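Local coordinates for conserved hypothetical protein (Pseudomonas aeruginosa PAO1, PDB 1TE5) that is of unknown function but, as a predicted class-II glutamine amidotransferase, probably releases ammonia from glutamine, at residues E42-R47 and G99-T104; F94-G99 and R122-T127; W179-C184 and W243-G248. All coordinates share one frame; numbering follows the deposited sequence.

Contact 1: E42-R47 and G99-T104; sequences EGRGVR and GGRYWT
Val46 and Tyr102 form the close-packed end of this contact. With chi1 at 56°, Val46 sets CG1 between its backbone N and carbonyl carbon, and that methyl meets the tyrosine at a slant, 3.7 Å from Tyr102 CD1 and almost as close to Tyr102 CB. The other methyl, Val46 CG2, lies 4.1 Å from Thr104 OG1, a hydroxyl already hydrogen-bonded to Tyr41. The tyrosine ring presents its edge to the turn, where CD1 of Tyr102 lies 3.6 Å from Arg44 O. No direct hydrogen bond joins the two backbones. Instead, water 1 sits between them, donating to Arg44 O and accepting from Tyr102 N at 2.7 Å. Strand 45-51, at the edge of the seven-stranded sheet, and strand 101-108 of the six-stranded sheet belong to different sheets of what is, by family, an Ntn-type sandwich; side chains and water 1, rather than backbone bonds, join them here. Farther out, exposed Arg44 and partly exposed Arg101 make the more solvent-facing half. Arg44 runs out extended, while Arg101 doubles back at chi2 and chi3, both -58°, bringing the guanidinium groups flat on each other with planes 23° apart and centres 4.1 Å apart. Arg101 NH2 lies over the rim of the Arg44 face. The like charges are probably offset in part by Asp178, which makes a salt bridge with Arg101 NH1. The loop carrying Arg44 is a type II' turn from Glu42 to Gly45, whose ends are also joined by Glu42 N to Gly45 O at 2.9 Å. Beyond it, Arg47 grips Glu42 side-on, with NE to OE1 at 2.8 Å and NH1 to OE2, and also hydrogen-bonds to backbone carbonyls of the second subunit.

Contact 2: F94-G99 and R122-T127; sequences FIRELG and RPVGET
Arg122 O lies at the edge of the Arg96 guanidinium, in its plane, 2.7 Å from Arg96 NH2. Pro123 CA and Val124 CG2 approach the same group obliquely, 4.0 and 4.3 Å from Arg96 NH2. The second flat group, the Phe94 ring, is also met at a slant: Thr127 comes from the opposite direction and puts OG1 3.4 Å from Phe94 CZ. Arg96 bends at chi3 (-65°), which turns NE back over its own strand to donate to Ile95 O at 3.2 Å, from above the carbonyl plane. That bond may limit the swing of the chain; NH1 of Arg96 makes a salt bridge with Glu130. Strand 94-98 is the edge strand of the six-stranded sheet, and 122-127 is the loop that leads into helix 128-143. Thr127 is the N-cap of that helix, its OG1 bonded to Glu130 N, so the hydroxyl that brushes the phenylalanine is also the capping atom. The Glu130 carboxylate additionally accepts from Val124 N and Gly125 N, tying the loop to the first turn of the helix. Arg122 N, in turn, is hydrogen-bonded to Glu97 of the second subunit.

Contact 3: W179-C184 and W243-G248; sequences WLFTFC and WVLWWG
Trp246 stands beside Leu180 and Thr182 of the neighbouring strand, and its indole can be traced outward along them. Trp246 CB starts 4.2 Å from Leu180 CB and 3.5 Å from Leu180 O, and CG runs on past the same oxygen. With CG beside the backbone N (chi1 -62°), the five-membered ring turns its edge to the partner strand: Trp246 CD1 lies 3.4 Å from Leu180 O and 3.7 Å from Thr182 CG2. Next, Trp246 NE1 donates to water 2 at 2.7 Å, and this water also hydrogen-bonds to Thr182 OG1, so the buried N-H is satisfied. Val244 CG1, from its own strand, sits over the rim of one indole face, and Tyr190 meets the ring edge-to-face. Strands 180-183 and 243-247 are antiparallel neighbours inside the six-stranded sheet, 168° between directions. Leu180 with Trp246 and Thr182 with Val244 are the hydrogen-bonded pairs between these two strands, each with two backbone bonds. These four residues point into the core between the two sheets, consistent with the αββα sandwich of Ntn hydrolases, with Leu180, Thr182 and Trp246 packing on Ile224 of the facing sheet. Phe181, Phe183, Trp243 and Leu245 occupy the other face, where Phe183 and Leu245 reach helix 150-165. There CE2 of Phe181 rests 3.9 Å from Trp243 CB, while CD1 of Leu245 touches both Phe181 CA and the Trp179 ring, 3.7 Å from Trp179 CE3. At the end of the strand pair, Trp179 directs the edge of its indole at the face of exposed Trp247 in a T-shaped stack, planes at 75°.

All three contacts reach the six-stranded antiparallel sheet. Contact 2 lies at its outer strand 94-98, contact 3 on strands 180-183 and 243-247 further across, and contact 1 joins its strand 101-108 to strand 45-51 of the seven-stranded sheet. Centres of contacts 1 and 2 are about 13 Å apart; their segments alternate along the chain, share Gly99, and adjoin through a probable backbone hydrogen bond from Trp103 to Arg96. Contact 3 follows later in sequence, about 16 Å from contact 1 and 20 Å from contact 2 between centres, and touches contact 1 where Trp103 meets Trp179. Contacts 1 and 2 also touch the second subunit, so that end of the sheet lies at the subunit interface; contact 3 does not.

Contact 1: E42-R47 and G99-T104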
# COMPACT_ATOMS: atom_id res chain seq x y z
N GLU A 42 -5.13 10.20 2.41
CA GLU A 42 -6.20 10.42 3.37
C GLU A 42 -5.52 10.93 4.64
O GLU A 42 -5.36 10.23 5.64
CB GLU A 42 -6.87 9.09 3.68
CG GLU A 42 -8.37 9.14 3.87
CD GLU A 42 -9.02 7.78 3.69
OE1 GLU A 42 -9.21 7.36 2.53
OE2 GLU A 42 -9.34 7.13 4.72
N GLY A 43 -5.08 12.18 4.53
CA GLY A 43 -4.30 12.78 5.60
C GLY A 43 -2.85 12.46 5.22
O GLY A 43 -2.45 12.76 4.09
N ARG A 44 -2.07 11.89 6.13
CA ARG A 44 -0.70 11.52 5.81
C ARG A 44 -0.66 10.09 5.29
O ARG A 44 0.32 9.66 4.70
CB ARG A 44 0.23 11.68 7.01
CG ARG A 44 0.58 13.13 7.27
CD ARG A 44 1.36 13.34 8.55
NE ARG A 44 1.17 14.70 9.04
CZ ARG A 44 2.14 15.51 9.43
NH1 ARG A 44 1.84 16.73 9.85
NH2 ARG A 44 3.41 15.11 9.41
N GLY A 45 -1.74 9.36 5.54
CA GLY A 45 -1.85 7.98 5.08
C GLY A 45 -2.08 7.89 3.58
O GLY A 45 -2.62 8.81 2.98
N VAL A 46 -1.68 6.78 2.98
CA VAL A 46 -1.84 6.58 1.54
C VAL A 46 -2.50 5.25 1.20
O VAL A 46 -2.26 4.24 1.87
CB VAL A 46 -0.47 6.69 0.80
CG1 VAL A 46 0.52 5.71 1.37
CG2 VAL A 46 -0.62 6.43 -0.67
N ARG A 47 -3.38 5.26 0.21
CA ARG A 47 -4.05 4.04 -0.24
C ARG A 47 -3.51 3.68 -1.62
O ARG A 47 -3.34 4.55 -2.47
CB ARG A 47 -5.56 4.23 -0.30
CG ARG A 47 -6.21 4.46 1.04
CD ARG A 47 -7.71 4.38 0.92
NE ARG A 47 -8.40 4.73 2.16
CZ ARG A 47 -8.74 3.86 3.10
NH1 ARG A 47 -9.36 4.28 4.19
NH2 ARG A 47 -8.45 2.57 2.97
N GLY A 99 11.51 10.80 5.72
CA GLY A 99 11.14 11.89 6.61
C GLY A 99 9.79 11.78 7.29
O GLY A 99 9.23 12.79 7.70
N GLY A 100 9.28 10.57 7.45
CA GLY A 100 7.99 10.41 8.10
C GLY A 100 6.81 10.75 7.22
O GLY A 100 5.72 11.05 7.71
N ARG A 101 7.04 10.73 5.91
CA ARG A 101 6.02 11.01 4.90
C ARG A 101 6.07 9.88 3.87
O ARG A 101 7.14 9.37 3.57
CB ARG A 101 6.29 12.34 4.18
CG ARG A 101 6.59 13.54 5.05
CD ARG A 101 5.48 13.86 6.05
NE ARG A 101 4.19 14.11 5.42
CZ ARG A 101 3.50 15.23 5.55
NH1 ARG A 101 2.33 15.35 4.93
NH2 ARG A 101 3.97 16.24 6.30
N TYR A 102 4.92 9.44 3.37
CA TYR A 102 4.93 8.39 2.35
C TYR A 102 5.12 9.06 1.00
O TYR A 102 4.40 9.98 0.66
CB TYR A 102 3.63 7.57 2.36
CG TYR A 102 3.49 6.61 3.52
CD1 TYR A 102 2.43 6.73 4.43
CD2 TYR A 102 4.42 5.58 3.74
CE1 TYR A 102 2.30 5.87 5.51
CE2 TYR A 102 4.29 4.71 4.83
CZ TYR A 102 3.24 4.87 5.70
OH TYR A 102 3.12 4.04 6.79
N TRP A 103 6.15 8.66 0.27
CA TRP A 103 6.38 9.25 -1.04
C TRP A 103 5.78 8.35 -2.10
O TRP A 103 5.91 7.13 -2.03
CB TRP A 103 7.88 9.42 -1.30
CG TRP A 103 8.45 10.66 -0.69
CD1 TRP A 103 8.33 11.06 0.61
CD2 TRP A 103 9.26 11.65 -1.34
NE1 TRP A 103 9.01 12.24 0.81
CE2 TRP A 103 9.59 12.62 -0.38
CE3 TRP A 103 9.73 11.80 -2.65
CZ2 TRP A 103 10.38 13.73 -0.68
CZ3 TRP A 103 10.52 12.91 -2.95
CH2 TRP A 103 10.83 13.86 -1.96
N THR A 104 5.18 8.96 -3.12
CA THR A 104 4.55 8.22 -4.21
C THR A 104 5.22 8.63 -5.53
O THR A 104 5.47 9.81 -5.75
CB THR A 104 3.02 8.47 -4.24
OG1 THR A 104 2.40 7.90 -3.07
CG2 THR A 104 2.39 7.83 -5.46
O HOH W 1 2.70 10.95 3.76

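Contact 2: F94-G99 and R122-T127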
# COMPACT_ATOMS: atom_id res chain seq x y z
N PHE A 94 4.90 3.59 -7.13
CA PHE A 94 5.70 3.02 -6.05
C PHE A 94 5.68 3.93 -4.82
O PHE A 94 5.64 5.15 -4.93
CB PHE A 94 7.14 2.78 -6.52
CG PHE A 94 7.25 1.89 -7.72
CD1 PHE A 94 7.50 2.42 -8.98
CD2 PHE A 94 7.07 0.51 -7.59
CE1 PHE A 94 7.58 1.58 -10.09
CE2 PHE A 94 7.15 -0.33 -8.70
CZ PHE A 94 7.41 0.20 -9.95
N ILE A 95 5.71 3.31 -3.63
CA ILE A 95 5.68 4.05 -2.37
C ILE A 95 6.89 3.74 -1.50
O ILE A 95 7.39 2.61 -1.49
CB ILE A 95 4.41 3.72 -1.56
CG1 ILE A 95 3.16 3.91 -2.42
CG2 ILE A 95 4.32 4.60 -0.30
CD1 ILE A 95 1.89 3.61 -1.69
N ARG A 96 7.35 4.74 -0.76
CA ARG A 96 8.49 4.61 0.15
C ARG A 96 8.50 5.80 1.09
O ARG A 96 8.30 6.93 0.65
CB ARG A 96 9.80 4.50 -0.63
CG ARG A 96 10.69 3.38 -0.13
CD ARG A 96 11.44 2.67 -1.26
NE ARG A 96 10.46 2.01 -2.10
CZ ARG A 96 10.71 0.93 -2.83
NH1 ARG A 96 9.74 0.41 -3.58
NH2 ARG A 96 11.90 0.35 -2.82
N GLU A 97 8.68 5.56 2.38
CA GLU A 97 8.70 6.66 3.33
C GLU A 97 10.08 7.28 3.49
O GLU A 97 11.09 6.58 3.52
CB GLU A 97 8.12 6.27 4.70
CG GLU A 97 9.07 5.54 5.64
CD GLU A 97 9.81 6.45 6.63
OE1 GLU A 97 9.57 7.67 6.70
OE2 GLU A 97 10.66 5.90 7.35
N LEU A 98 10.08 8.60 3.56
CA LEU A 98 11.27 9.41 3.75
C LEU A 98 10.80 10.58 4.62
O LEU A 98 9.79 11.22 4.33
CB LEU A 98 11.82 9.91 2.40
CG LEU A 98 13.26 10.45 2.38
CD1 LEU A 98 13.77 10.51 0.96
CD2 LEU A 98 13.35 11.80 3.03
N GLY A 99 11.51 10.80 5.72
CA GLY A 99 11.14 11.89 6.61
C GLY A 99 9.79 11.78 7.29
O GLY A 99 9.23 12.79 7.70
N ARG A 122 16.30 0.47 -2.07
CA ARG A 122 16.56 -0.50 -3.12
C ARG A 122 15.24 -0.94 -3.74
O ARG A 122 14.22 -1.03 -3.06
CB ARG A 122 17.29 -1.72 -2.55
CG ARG A 122 18.62 -1.41 -1.88
CD ARG A 122 19.35 -2.69 -1.53
NE ARG A 122 20.56 -2.46 -0.76
CZ ARG A 122 21.68 -1.91 -1.24
NH1 ARG A 122 22.72 -1.74 -0.45
NH2 ARG A 122 21.74 -1.53 -2.50
N PRO A 123 15.22 -1.11 -5.07
CA PRO A 123 13.97 -1.54 -5.70
C PRO A 123 13.64 -3.00 -5.36
O PRO A 123 14.54 -3.83 -5.13
CB PRO A 123 14.27 -1.35 -7.20
CG PRO A 123 15.72 -1.60 -7.29
CD PRO A 123 16.26 -0.85 -6.09
N VAL A 124 12.34 -3.28 -5.24
CA VAL A 124 11.86 -4.63 -4.96
C VAL A 124 11.67 -5.35 -6.31
O VAL A 124 11.90 -6.56 -6.44
CB VAL A 124 10.53 -4.59 -4.18
CG1 VAL A 124 10.03 -6.00 -3.90
CG2 VAL A 124 10.72 -3.82 -2.87
N GLY A 125 11.22 -4.58 -7.30
CA GLY A 125 11.00 -5.08 -8.65
C GLY A 125 12.20 -4.80 -9.55
O GLY A 125 13.25 -4.35 -9.09
N GLU A 126 12.05 -5.08 -10.84
CA GLU A 126 13.15 -4.87 -11.77
C GLU A 126 12.98 -3.69 -12.71
O GLU A 126 13.81 -3.49 -13.60
CB GLU A 126 13.40 -6.14 -12.59
CG GLU A 126 13.57 -7.41 -11.78
CD GLU A 126 12.25 -8.04 -11.37
OE1 GLU A 126 12.11 -8.38 -10.18
OE2 GLU A 126 11.37 -8.20 -12.24
N THR A 127 11.92 -2.91 -12.52
CA THR A 127 11.67 -1.76 -13.37
C THR A 127 12.77 -0.70 -13.29
O THR A 127 13.50 -0.62 -12.30
CB THR A 127 10.32 -1.07 -13.04
OG1 THR A 127 10.21 -0.83 -11.63
CG2 THR A 127 9.16 -1.94 -13.50

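Contact 3: W179-C184 and W243-G248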
# COMPACT_ATOMS: atom_id res chain seq x y z
N TRP A 179 2.55 18.25 -1.49
CA TRP A 179 2.75 18.76 -2.82
C TRP A 179 2.82 17.63 -3.83
O TRP A 179 3.06 16.48 -3.48
CB TRP A 179 4.05 19.57 -2.87
CG TRP A 179 5.19 18.90 -2.14
CD1 TRP A 179 5.58 19.14 -0.85
CD2 TRP A 179 6.03 17.85 -2.64
NE1 TRP A 179 6.61 18.29 -0.52
CE2 TRP A 179 6.90 17.49 -1.59
CE3 TRP A 179 6.12 17.18 -3.86
CZ2 TRP A 179 7.86 16.49 -1.73
CZ3 TRP A 179 7.06 16.17 -3.99
CH2 TRP A 179 7.92 15.84 -2.94
N LEU A 180 2.68 17.99 -5.09
CA LEU A 180 2.73 17.03 -6.17
C LEU A 180 3.69 17.58 -7.19
O LEU A 180 3.39 18.54 -7.88
CB LEU A 180 1.34 16.85 -6.77
CG LEU A 180 1.11 15.94 -7.98
CD1 LEU A 180 1.99 14.72 -7.93
CD2 LEU A 180 -0.34 15.54 -8.01
N PHE A 181 4.89 17.00 -7.24
CA PHE A 181 5.91 17.40 -8.18
C PHE A 181 5.65 16.77 -9.54
O PHE A 181 5.40 15.57 -9.65
CB PHE A 181 7.29 16.99 -7.66
CG PHE A 181 8.43 17.36 -8.56
CD1 PHE A 181 9.16 16.38 -9.22
CD2 PHE A 181 8.79 18.69 -8.73
CE1 PHE A 181 10.23 16.71 -10.03
CE2 PHE A 181 9.87 19.03 -9.54
CZ PHE A 181 10.59 18.04 -10.19
N THR A 182 5.71 17.57 -10.61
CA THR A 182 5.56 17.01 -11.97
C THR A 182 6.82 17.37 -12.77
O THR A 182 7.49 18.38 -12.52
CB THR A 182 4.35 17.52 -12.81
OG1 THR A 182 4.58 18.86 -13.27
CG2 THR A 182 3.12 17.50 -11.99
N PHE A 183 7.14 16.52 -13.70
CA PHE A 183 8.29 16.69 -14.58
C PHE A 183 7.93 16.15 -15.95
O PHE A 183 7.48 15.00 -16.08
CB PHE A 183 9.54 15.97 -14.06
CG PHE A 183 10.79 16.26 -14.86
CD1 PHE A 183 11.54 17.40 -14.60
CD2 PHE A 183 11.19 15.42 -15.90
CE1 PHE A 183 12.67 17.69 -15.35
CE2 PHE A 183 12.32 15.70 -16.65
CZ PHE A 183 13.06 16.83 -16.38
N CYS A 184 8.12 16.97 -16.98
CA CYS A 184 7.81 16.58 -18.34
C CYS A 184 9.05 16.43 -19.20
O CYS A 184 9.96 17.26 -19.15
CB CYS A 184 6.88 17.61 -18.96
SG CYS A 184 6.67 17.44 -20.73
N TRP A 243 9.01 21.54 -15.24
CA TRP A 243 8.55 20.95 -14.01
C TRP A 243 7.61 21.93 -13.35
O TRP A 243 7.65 23.12 -13.63
CB TRP A 243 9.75 20.65 -13.09
CG TRP A 243 10.61 21.85 -12.78
CD1 TRP A 243 11.74 22.25 -13.46
CD2 TRP A 243 10.45 22.78 -11.71
NE1 TRP A 243 12.28 23.36 -12.86
CE2 TRP A 243 11.50 23.71 -11.79
CE3 TRP A 243 9.50 22.93 -10.68
CZ2 TRP A 243 11.65 24.77 -10.88
CZ3 TRP A 243 9.64 23.98 -9.77
CH2 TRP A 243 10.71 24.89 -9.88
N VAL A 244 6.73 21.42 -12.50
CA VAL A 244 5.79 22.27 -11.78
C VAL A 244 5.58 21.65 -10.41
O VAL A 244 5.59 20.43 -10.26
CB VAL A 244 4.41 22.36 -12.50
CG1 VAL A 244 3.47 23.24 -11.70
CG2 VAL A 244 4.57 22.94 -13.90
N LEU A 245 5.51 22.50 -9.39
CA LEU A 245 5.27 22.00 -8.05
C LEU A 245 3.89 22.49 -7.68
O LEU A 245 3.61 23.70 -7.72
CB LEU A 245 6.31 22.52 -7.04
CG LEU A 245 6.24 21.83 -5.67
CD1 LEU A 245 6.41 20.33 -5.82
CD2 LEU A 245 7.31 22.40 -4.76
N TRP A 246 3.02 21.53 -7.39
CA TRP A 246 1.65 21.79 -7.02
C TRP A 246 1.48 21.57 -5.54
O TRP A 246 2.28 20.89 -4.90
CB TRP A 246 0.71 20.85 -7.77
CG TRP A 246 0.75 21.02 -9.23
CD1 TRP A 246 1.54 20.33 -10.11
CD2 TRP A 246 0.00 21.96 -9.99
NE1 TRP A 246 1.32 20.79 -11.38
CE2 TRP A 246 0.37 21.79 -11.34
CE3 TRP A 246 -0.96 22.93 -9.67
CZ2 TRP A 246 -0.18 22.56 -12.38
CZ3 TRP A 246 -1.51 23.70 -10.70
CH2 TRP A 246 -1.12 23.51 -12.03
N TRP A 247 0.43 22.17 -5.00
CA TRP A 247 0.08 22.04 -3.59
C TRP A 247 -1.21 22.84 -3.48
O TRP A 247 -1.24 24.03 -3.81
CB TRP A 247 1.17 22.62 -2.69
CG TRP A 247 1.03 22.22 -1.24
CD1 TRP A 247 -0.04 21.59 -0.67
CD2 TRP A 247 2.00 22.39 -0.20
NE1 TRP A 247 0.20 21.37 0.67
CE2 TRP A 247 1.44 21.85 0.98
CE3 TRP A 247 3.28 22.96 -0.15
CZ2 TRP A 247 2.13 21.85 2.20
CZ3 TRP A 247 3.96 22.96 1.06
CH2 TRP A 247 3.38 22.41 2.22
N GLY A 248 -2.27 22.18 -3.02
CA GLY A 248 -3.55 22.84 -2.90
C GLY A 248 -4.15 23.25 -4.24
O GLY A 248 -4.98 24.16 -4.30
O HOH W 2 2.17 20.11 -13.84